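Thiol-activated cytolysin (Desulfobulbus propionicus, PDB 6NAL) probably forms large beta-barrel pores in target membranes, its soluble monomers assembling there as in other cholesterol-dependent cytolysins. Local coordinates at residues Asp58-Val63 with Pro333-Thr338; Leu142-Gln147 with Phe193-Tyr198; Tyr198-Glu203 with Val238-Gln243. One frame throughout, in Å; residues are numbered along the deposited sequence.

Contact 1 of 3, residues Asp58-Val63 with Pro333-Thr338; sequences DFDIAV and PLNYYT
V63 and Y336 form the tight end of this contact. One methyl of V63, CG2, packs against Y336 CD1 at 3.7 Å and also touches P333 CB, while its other methyl, CG1, lies on the same proline ring, crossing it at about a right angle. The Y336 ring stands beside the 61-63 backbone: its CG sits between the backbone N and the carbonyl carbon (chi1 73°), which swings the ring back across the loop. CE1 then meets I61 CG2 at 3.5 Å and, at the ring edge, A62 O at 3.4 Å. Behind these side chains, A62 and N335 pair in a single backbone bridge. Y336 N donates to I61 O (3.1 Å), nearly along the C=O axis, whereas V63 N reaches L334 O (3.0 Å) from above its carbonyl plane. I61 O also takes a weak bond from N335 ND2 (3.3 Å), so two N-H groups converge on this one oxygen.

The D60 side is looser and polar. The carboxylate of D60 approaches Y337 OH and the N335 amide without bonding either, and a water bridges the segments, accepting from I61 N and donating to Y336 O at 2.8 Å, with a weak link to D60 OD1. N335 and Y337 have stronger partners elsewhere: N335 OD1 bonds K194 NZ, ND2 also donates to G164 O, and Y337 OH bonds Q239 OE1. The bridge is thus a local attachment of the chain leaving strand 44-59 to the edge of strand 332-340, made where the two run obliquely, their directions 132° apart. Strand 232-250 flanks 332-340, its V238 touching both V63 and Y336, and helix 81-84 adds L84 against I61 and L83 against Y336.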
# COMPACT_ATOMS: atom_id res chain seq x y z
N ASP A 58 -20.02 -8.40 -16.87
CA ASP A 58 -20.90 -9.10 -17.81
C ASP A 58 -20.15 -10.22 -18.52
O ASP A 58 -19.07 -10.00 -19.06
CB ASP A 58 -21.45 -8.11 -18.82
CG ASP A 58 -22.41 -7.13 -18.21
OD1 ASP A 58 -22.98 -7.41 -17.10
OD2 ASP A 58 -22.57 -6.05 -18.83
N PHE A 59 -20.69 -11.44 -18.48
CA PHE A 59 -20.03 -12.59 -19.07
C PHE A 59 -20.39 -12.66 -20.55
O PHE A 59 -21.57 -12.83 -20.91
CB PHE A 59 -20.42 -13.88 -18.35
CG PHE A 59 -19.65 -15.10 -18.80
CD1 PHE A 59 -18.29 -15.05 -19.07
CD2 PHE A 59 -20.30 -16.33 -18.93
CE1 PHE A 59 -17.58 -16.20 -19.48
CE2 PHE A 59 -19.62 -17.48 -19.33
CZ PHE A 59 -18.25 -17.42 -19.59
N ASP A 60 -19.36 -12.53 -21.39
CA ASP A 60 -19.47 -12.70 -22.84
C ASP A 60 -19.38 -14.18 -23.22
O ASP A 60 -18.47 -14.90 -22.78
CB ASP A 60 -18.33 -11.97 -23.55
CG ASP A 60 -18.79 -10.75 -24.29
OD1 ASP A 60 -20.02 -10.52 -24.34
OD2 ASP A 60 -17.90 -10.01 -24.82
N ILE A 61 -20.32 -14.64 -24.03
CA ILE A 61 -20.41 -16.06 -24.37
C ILE A 61 -19.70 -16.28 -25.69
O ILE A 61 -20.16 -15.81 -26.73
CB ILE A 61 -21.86 -16.55 -24.45
CG1 ILE A 61 -22.71 -16.05 -23.28
CG2 ILE A 61 -21.86 -18.04 -24.56
CD1 ILE A 61 -22.33 -16.59 -21.98
N ALA A 62 -18.57 -16.98 -25.66
CA ALA A 62 -17.87 -17.38 -26.88
C ALA A 62 -18.62 -18.48 -27.62
O ALA A 62 -19.28 -19.33 -27.02
CB ALA A 62 -16.47 -17.88 -26.57
N VAL A 63 -18.52 -18.44 -28.94
CA VAL A 63 -18.93 -19.58 -29.75
C VAL A 63 -17.92 -20.70 -29.59
O VAL A 63 -16.79 -20.56 -30.06
CB VAL A 63 -19.02 -19.20 -31.23
CG1 VAL A 63 -19.22 -20.46 -32.08
CG2 VAL A 63 -20.15 -18.25 -31.54
N PRO A 333 -16.36 -17.23 -35.92
CA PRO A 333 -17.36 -16.79 -34.95
C PRO A 333 -16.68 -16.54 -33.63
O PRO A 333 -15.78 -17.28 -33.22
CB PRO A 333 -18.35 -17.97 -34.87
CG PRO A 333 -17.63 -19.15 -35.45
CD PRO A 333 -16.68 -18.57 -36.48
N LEU A 334 -17.10 -15.48 -32.96
CA LEU A 334 -16.43 -15.02 -31.75
C LEU A 334 -17.39 -15.08 -30.58
O LEU A 334 -17.17 -15.85 -29.65
CB LEU A 334 -15.90 -13.60 -31.90
CG LEU A 334 -14.81 -13.46 -32.93
CD1 LEU A 334 -14.26 -12.06 -33.03
CD2 LEU A 334 -13.69 -14.47 -32.65
N ASN A 335 -18.47 -14.32 -30.63
CA ASN A 335 -19.41 -14.31 -29.53
C ASN A 335 -20.82 -14.40 -30.09
O ASN A 335 -21.08 -14.02 -31.23
CB ASN A 335 -19.22 -13.06 -28.68
CG ASN A 335 -17.83 -12.99 -28.03
OD1 ASN A 335 -16.89 -12.40 -28.59
ND2 ASN A 335 -17.70 -13.58 -26.86
N TYR A 336 -21.73 -14.93 -29.28
CA TYR A 336 -23.13 -15.01 -29.64
C TYR A 336 -23.93 -14.56 -28.43
O TYR A 336 -23.46 -14.60 -27.29
CB TYR A 336 -23.54 -16.43 -30.21
CG TYR A 336 -23.63 -17.56 -29.23
CD1 TYR A 336 -22.50 -18.15 -28.72
CD2 TYR A 336 -24.87 -18.04 -28.81
CE1 TYR A 336 -22.57 -19.15 -27.75
CE2 TYR A 336 -24.95 -19.08 -27.88
CZ TYR A 336 -23.80 -19.63 -27.37
OH TYR A 336 -23.88 -20.64 -26.45
N TYR A 337 -25.13 -14.08 -28.72
CA TYR A 337 -26.05 -13.49 -27.77
C TYR A 337 -27.38 -14.20 -27.92
O TYR A 337 -27.87 -14.39 -29.05
CB TYR A 337 -26.20 -11.99 -27.99
CG TYR A 337 -24.84 -11.31 -27.90
CD1 TYR A 337 -24.01 -11.22 -29.02
CD2 TYR A 337 -24.35 -10.84 -26.68
CE1 TYR A 337 -22.77 -10.65 -28.95
CE2 TYR A 337 -23.09 -10.26 -26.59
CZ TYR A 337 -22.31 -10.17 -27.74
OH TYR A 337 -21.05 -9.60 -27.67
N THR A 338 -27.91 -14.65 -26.78
CA THR A 338 -29.16 -15.38 -26.70
C THR A 338 -30.20 -14.51 -26.04
O THR A 338 -29.90 -13.71 -25.15
CB THR A 338 -29.07 -16.68 -25.86
OG1 THR A 338 -28.37 -16.45 -24.62
CG2 THR A 338 -28.36 -17.72 -26.63
O HOH W 1 -22.14 -13.01 -25.37

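Contact 2 of 3, residues Leu142-Gln147 with Phe193-Tyr198; sequences LPANFQ and FKQIFY
The F146 ring lies between two side chains of strand 187-202: F193 CB covers one face, 3.9 Å from the ring centroid, and Q195 OE1 lies over the opposite face toward the rim, with the K194-Q195 peptide at the edge. The F193 ring turns its own edge to F146 in an offset edge-to-face pair, planes 72° apart. F197 offers a face to L142 CD1, a CH-pi contact with the methyl 4.2 Å from the centroid.

Q195, extended with CG anti to its backbone N (chi1 -174°), uses both ends of its amide to hold the loop: NE2 donates to P143 O at 3.1 Å, and OE1 accepts from N145 N, which comes from well above the carbonyl plane. Water links OE1 to L142 O. Beyond this loop the chain enters strand 147-152, and Q147 and K194 start its antiparallel pairing with 187-202 as a hydrogen-bonded pair, N to O 2.8 Å from Q147 N to K194 O and from K194 N to Q147 O. W320 of helix 309-320 packs on F146, while N145 OD1 bonds T442 OG1 of the second subunit.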
# COMPACT_ATOMS: atom_id res chain seq x y z
N LEU A 142 -9.39 -5.70 -45.12
CA LEU A 142 -9.85 -5.02 -43.92
C LEU A 142 -8.68 -4.81 -42.96
O LEU A 142 -8.08 -5.76 -42.43
CB LEU A 142 -10.97 -5.81 -43.27
CG LEU A 142 -12.17 -6.23 -44.12
CD1 LEU A 142 -13.01 -7.14 -43.12
CD2 LEU A 142 -13.05 -5.19 -44.73
N PRO A 143 -8.33 -3.56 -42.72
CA PRO A 143 -7.13 -3.28 -41.92
C PRO A 143 -7.39 -3.49 -40.45
O PRO A 143 -8.52 -3.37 -39.96
CB PRO A 143 -6.83 -1.81 -42.23
CG PRO A 143 -8.12 -1.27 -42.55
CD PRO A 143 -9.07 -2.33 -43.04
N ALA A 144 -6.32 -3.80 -39.73
CA ALA A 144 -6.42 -4.22 -38.34
C ALA A 144 -6.85 -3.05 -37.44
O ALA A 144 -6.25 -1.97 -37.47
CB ALA A 144 -5.08 -4.81 -37.88
N ASN A 145 -7.93 -3.26 -36.69
CA ASN A 145 -8.47 -2.24 -35.78
C ASN A 145 -9.03 -3.00 -34.57
O ASN A 145 -10.15 -3.52 -34.62
CB ASN A 145 -9.55 -1.39 -36.43
CG ASN A 145 -10.24 -0.46 -35.41
OD1 ASN A 145 -9.78 -0.39 -34.25
ND2 ASN A 145 -11.31 0.23 -35.80
N PHE A 146 -8.25 -3.06 -33.49
CA PHE A 146 -8.47 -4.05 -32.45
C PHE A 146 -9.00 -3.41 -31.19
O PHE A 146 -8.64 -2.28 -30.86
CB PHE A 146 -7.18 -4.83 -32.15
CG PHE A 146 -6.81 -5.87 -33.19
CD1 PHE A 146 -7.65 -6.97 -33.45
CD2 PHE A 146 -5.63 -5.77 -33.90
CE1 PHE A 146 -7.31 -7.93 -34.41
CE2 PHE A 146 -5.30 -6.73 -34.85
CZ PHE A 146 -6.13 -7.82 -35.09
N GLN A 147 -9.91 -4.13 -30.53
CA GLN A 147 -10.14 -3.95 -29.10
C GLN A 147 -9.06 -4.69 -28.31
O GLN A 147 -8.61 -5.77 -28.68
CB GLN A 147 -11.53 -4.44 -28.69
CG GLN A 147 -11.71 -4.47 -27.19
CD GLN A 147 -12.90 -5.32 -26.75
OE1 GLN A 147 -13.76 -5.67 -27.57
NE2 GLN A 147 -12.97 -5.63 -25.45
N PHE A 193 -6.11 -9.16 -28.47
CA PHE A 193 -6.53 -8.21 -29.51
C PHE A 193 -7.75 -8.78 -30.21
O PHE A 193 -7.70 -9.91 -30.70
CB PHE A 193 -5.42 -7.99 -30.54
CG PHE A 193 -4.18 -7.35 -29.98
CD1 PHE A 193 -3.23 -8.10 -29.35
CD2 PHE A 193 -3.97 -6.00 -30.12
CE1 PHE A 193 -2.10 -7.55 -28.84
CE2 PHE A 193 -2.84 -5.43 -29.62
CZ PHE A 193 -1.89 -6.21 -28.96
N LYS A 194 -8.85 -8.02 -30.27
CA LYS A 194 -10.07 -8.56 -30.85
C LYS A 194 -10.67 -7.62 -31.88
O LYS A 194 -10.95 -6.46 -31.58
CB LYS A 194 -11.11 -8.83 -29.76
CG LYS A 194 -12.44 -9.51 -30.26
CD LYS A 194 -13.56 -9.33 -29.19
CE LYS A 194 -14.35 -10.61 -29.12
NZ LYS A 194 -14.78 -10.99 -27.70
N GLN A 195 -10.97 -8.16 -33.06
CA GLN A 195 -11.60 -7.35 -34.10
C GLN A 195 -12.83 -8.04 -34.66
O GLN A 195 -12.74 -9.18 -35.12
CB GLN A 195 -10.63 -7.04 -35.24
CG GLN A 195 -11.24 -6.09 -36.24
CD GLN A 195 -10.26 -5.65 -37.33
OE1 GLN A 195 -9.11 -6.09 -37.34
NE2 GLN A 195 -10.73 -4.82 -38.27
N ILE A 196 -13.95 -7.33 -34.67
CA ILE A 196 -15.20 -7.81 -35.25
C ILE A 196 -15.31 -7.33 -36.69
O ILE A 196 -15.38 -6.12 -36.94
CB ILE A 196 -16.41 -7.33 -34.43
CG1 ILE A 196 -16.28 -7.74 -32.96
CG2 ILE A 196 -17.70 -7.82 -35.03
CD1 ILE A 196 -17.40 -7.16 -32.06
N PHE A 197 -15.41 -8.27 -37.65
CA PHE A 197 -15.53 -7.86 -39.05
C PHE A 197 -16.99 -7.59 -39.39
O PHE A 197 -17.31 -6.52 -39.92
CB PHE A 197 -14.96 -8.92 -40.02
CG PHE A 197 -13.48 -9.14 -39.87
CD1 PHE A 197 -12.64 -8.12 -39.48
CD2 PHE A 197 -12.92 -10.37 -40.12
CE1 PHE A 197 -11.28 -8.33 -39.34
CE2 PHE A 197 -11.57 -10.59 -39.97
CZ PHE A 197 -10.74 -9.56 -39.57
N TYR A 198 -17.88 -8.53 -39.10
CA TYR A 198 -19.30 -8.33 -39.31
C TYR A 198 -20.14 -9.09 -38.28
O TYR A 198 -19.66 -9.98 -37.58
CB TYR A 198 -19.73 -8.77 -40.71
CG TYR A 198 -19.39 -10.22 -41.02
CD1 TYR A 198 -18.14 -10.57 -41.51
CD2 TYR A 198 -20.32 -11.27 -40.80
CE1 TYR A 198 -17.84 -11.90 -41.82
CE2 TYR A 198 -19.99 -12.57 -41.10
CZ TYR A 198 -18.76 -12.86 -41.62
OH TYR A 198 -18.42 -14.16 -41.89
O HOH W 2 -8.30 -6.71 -39.83

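Contact 3 of 3, residues Tyr198-Glu203 with Val238-Gln243; sequences YSVSAE and VQYGRQ
Strands 187-202 and 232-250 are neighbours in the large antiparallel sheet, and the contact is a length of their ladder, the axes of 198-202 and 238-243 approaching to 4.8 Å. Y198 with Y240 and V200 with V238 are hydrogen-bonded pairs flanking the non-hydrogen-bonded pair S199 and Q239. At the V200 end both bonds are of ordinary length, V200 N to V238 O 3.0 Å and V238 N to V200 O 2.9 Å. At the other end Y240 N donates to Y198 O at 2.9 Å, but the return bond from Y198 N to Y240 O lengthens to 3.3 Å. This is where a classic beta bulge lies: F197 and Y198 both face Y240, and F197 N also bonds Y240 O, giving that oxygen two backbone donors.

On the face carrying Y198, V200, V238 and Y240, the two tyrosines dominate. A chi1 of 57° brings the Y198 ring back over its own backbone, toward the partner strand, where it receives Y240 CB over one face in a CH-pi contact, 3.8 Å from the ring centroid. The rings are nearly parallel, 15° apart, but displaced so that little of one lies over the other; contact falls between Y198 CE2 and Y240 CD1 at 3.5 Å. V200 CG2 reaches Y240 CE1 at 3.7 Å, adding an aliphatic neighbour to the ring. The other face is sparser: S199 OG merely approaches Q239 CG.

Strand 98-103 flanks 187-202, placing I100 against V200, and strand 332-340 lies along 232-250, bringing P333 onto Y240. P73 from a loop packs on V200, V238 and Y240.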
# COMPACT_ATOMS: atom_id res chain seq x y z
N TYR A 198 -17.88 -8.53 -39.10
CA TYR A 198 -19.30 -8.33 -39.31
C TYR A 198 -20.14 -9.09 -38.28
O TYR A 198 -19.66 -9.98 -37.58
CB TYR A 198 -19.73 -8.77 -40.71
CG TYR A 198 -19.39 -10.22 -41.02
CD1 TYR A 198 -18.14 -10.57 -41.51
CD2 TYR A 198 -20.32 -11.27 -40.80
CE1 TYR A 198 -17.84 -11.90 -41.82
CE2 TYR A 198 -19.99 -12.57 -41.10
CZ TYR A 198 -18.76 -12.86 -41.62
OH TYR A 198 -18.42 -14.16 -41.89
N SER A 199 -21.45 -8.79 -38.28
CA SER A 199 -22.40 -9.47 -37.42
C SER A 199 -23.58 -10.02 -38.22
O SER A 199 -23.89 -9.57 -39.32
CB SER A 199 -22.93 -8.53 -36.33
OG SER A 199 -21.90 -8.18 -35.43
N VAL A 200 -24.25 -11.03 -37.64
CA VAL A 200 -25.45 -11.61 -38.20
C VAL A 200 -26.48 -11.78 -37.09
O VAL A 200 -26.22 -12.48 -36.10
CB VAL A 200 -25.21 -12.95 -38.90
CG1 VAL A 200 -26.54 -13.42 -39.47
CG2 VAL A 200 -24.13 -12.87 -39.97
N SER A 201 -27.66 -11.20 -37.28
CA SER A 201 -28.73 -11.22 -36.30
C SER A 201 -29.93 -11.96 -36.89
O SER A 201 -29.98 -12.25 -38.09
CB SER A 201 -29.09 -9.79 -35.89
OG SER A 201 -29.60 -9.08 -37.00
N ALA A 202 -30.87 -12.29 -36.02
CA ALA A 202 -32.09 -12.98 -36.44
C ALA A 202 -33.24 -12.45 -35.61
O ALA A 202 -33.09 -12.24 -34.41
CB ALA A 202 -31.92 -14.49 -36.26
N GLU A 203 -34.38 -12.19 -36.26
CA GLU A 203 -35.54 -11.60 -35.59
C GLU A 203 -36.41 -12.71 -35.01
O GLU A 203 -36.73 -13.68 -35.69
CB GLU A 203 -36.34 -10.73 -36.57
CG GLU A 203 -37.49 -11.42 -37.30
CD GLU A 203 -38.12 -10.55 -38.41
OE1 GLU A 203 -37.70 -9.37 -38.57
OE2 GLU A 203 -39.02 -11.06 -39.12
N VAL A 238 -24.75 -13.32 -33.69
CA VAL A 238 -23.39 -13.84 -33.65
C VAL A 238 -22.48 -12.80 -34.29
O VAL A 238 -22.85 -12.19 -35.30
CB VAL A 238 -23.24 -15.18 -34.40
CG1 VAL A 238 -21.85 -15.73 -34.20
CG2 VAL A 238 -24.27 -16.19 -33.98
N GLN A 239 -21.31 -12.61 -33.71
CA GLN A 239 -20.30 -11.72 -34.25
C GLN A 239 -19.19 -12.56 -34.85
O GLN A 239 -18.83 -13.59 -34.29
CB GLN A 239 -19.64 -10.84 -33.19
CG GLN A 239 -20.58 -10.13 -32.31
CD GLN A 239 -19.87 -9.51 -31.07
OE1 GLN A 239 -20.42 -8.61 -30.46
NE2 GLN A 239 -18.66 -9.98 -30.72
N TYR A 240 -18.63 -12.09 -35.94
CA TYR A 240 -17.59 -12.82 -36.64
C TYR A 240 -16.36 -11.93 -36.82
O TYR A 240 -16.48 -10.74 -37.13
CB TYR A 240 -18.07 -13.29 -38.05
CG TYR A 240 -19.25 -14.18 -38.01
CD1 TYR A 240 -20.51 -13.66 -37.83
CD2 TYR A 240 -19.13 -15.55 -38.12
CE1 TYR A 240 -21.60 -14.45 -37.79
CE2 TYR A 240 -20.25 -16.38 -38.08
CZ TYR A 240 -21.48 -15.81 -37.93
OH TYR A 240 -22.62 -16.53 -37.83
N GLY A 241 -15.19 -12.50 -36.67
CA GLY A 241 -14.02 -11.67 -36.83
C GLY A 241 -12.75 -12.41 -36.55
O GLY A 241 -12.60 -13.55 -36.97
N ARG A 242 -11.82 -11.77 -35.83
CA ARG A 242 -10.45 -12.23 -35.66
C ARG A 242 -9.99 -11.93 -34.25
O ARG A 242 -10.32 -10.90 -33.68
CB ARG A 242 -9.53 -11.52 -36.66
CG ARG A 242 -8.05 -11.81 -36.55
CD ARG A 242 -7.36 -11.10 -37.76
NE ARG A 242 -5.91 -11.03 -37.66
CZ ARG A 242 -5.09 -12.02 -38.02
NH1 ARG A 242 -5.62 -13.13 -38.48
NH2 ARG A 242 -3.77 -11.87 -37.94
N GLN A 243 -9.11 -12.76 -33.74
CA GLN A 243 -8.77 -12.72 -32.34
C GLN A 243 -7.32 -13.18 -32.24
O GLN A 243 -6.93 -14.18 -32.85
CB GLN A 243 -9.75 -13.58 -31.54
CG GLN A 243 -10.00 -13.15 -30.15
CD GLN A 243 -11.28 -13.71 -29.58
OE1 GLN A 243 -11.88 -13.08 -28.71
NE2 GLN A 243 -11.70 -14.88 -30.03

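Overall arrangement
From the N terminus, the chain leaves strand 44-59 through 58-63, whose partner at 333-338 comes some 270 residues later; contact 1 therefore closes a long loop containing both other contacts. Within it, contact 2 first joins the approach to strand 147-152 to strand 187-202, then contact 3 joins 187-202 to 232-250; these two follow in series and share Y198. Strand 332-340 pairs with 232-250, as L334 N to Q239 O and Q239 N to N335 O indicate, so contacts 1 and 3 meet through the sheet, their centres about 10 Å apart. L334 packs near K194 and Q195, joining contacts 1 and 2. Contact 1 ties the exit of strand 44-59, from the mixed sheet, to the large antiparallel sheet, where contacts 2 and 3 lie.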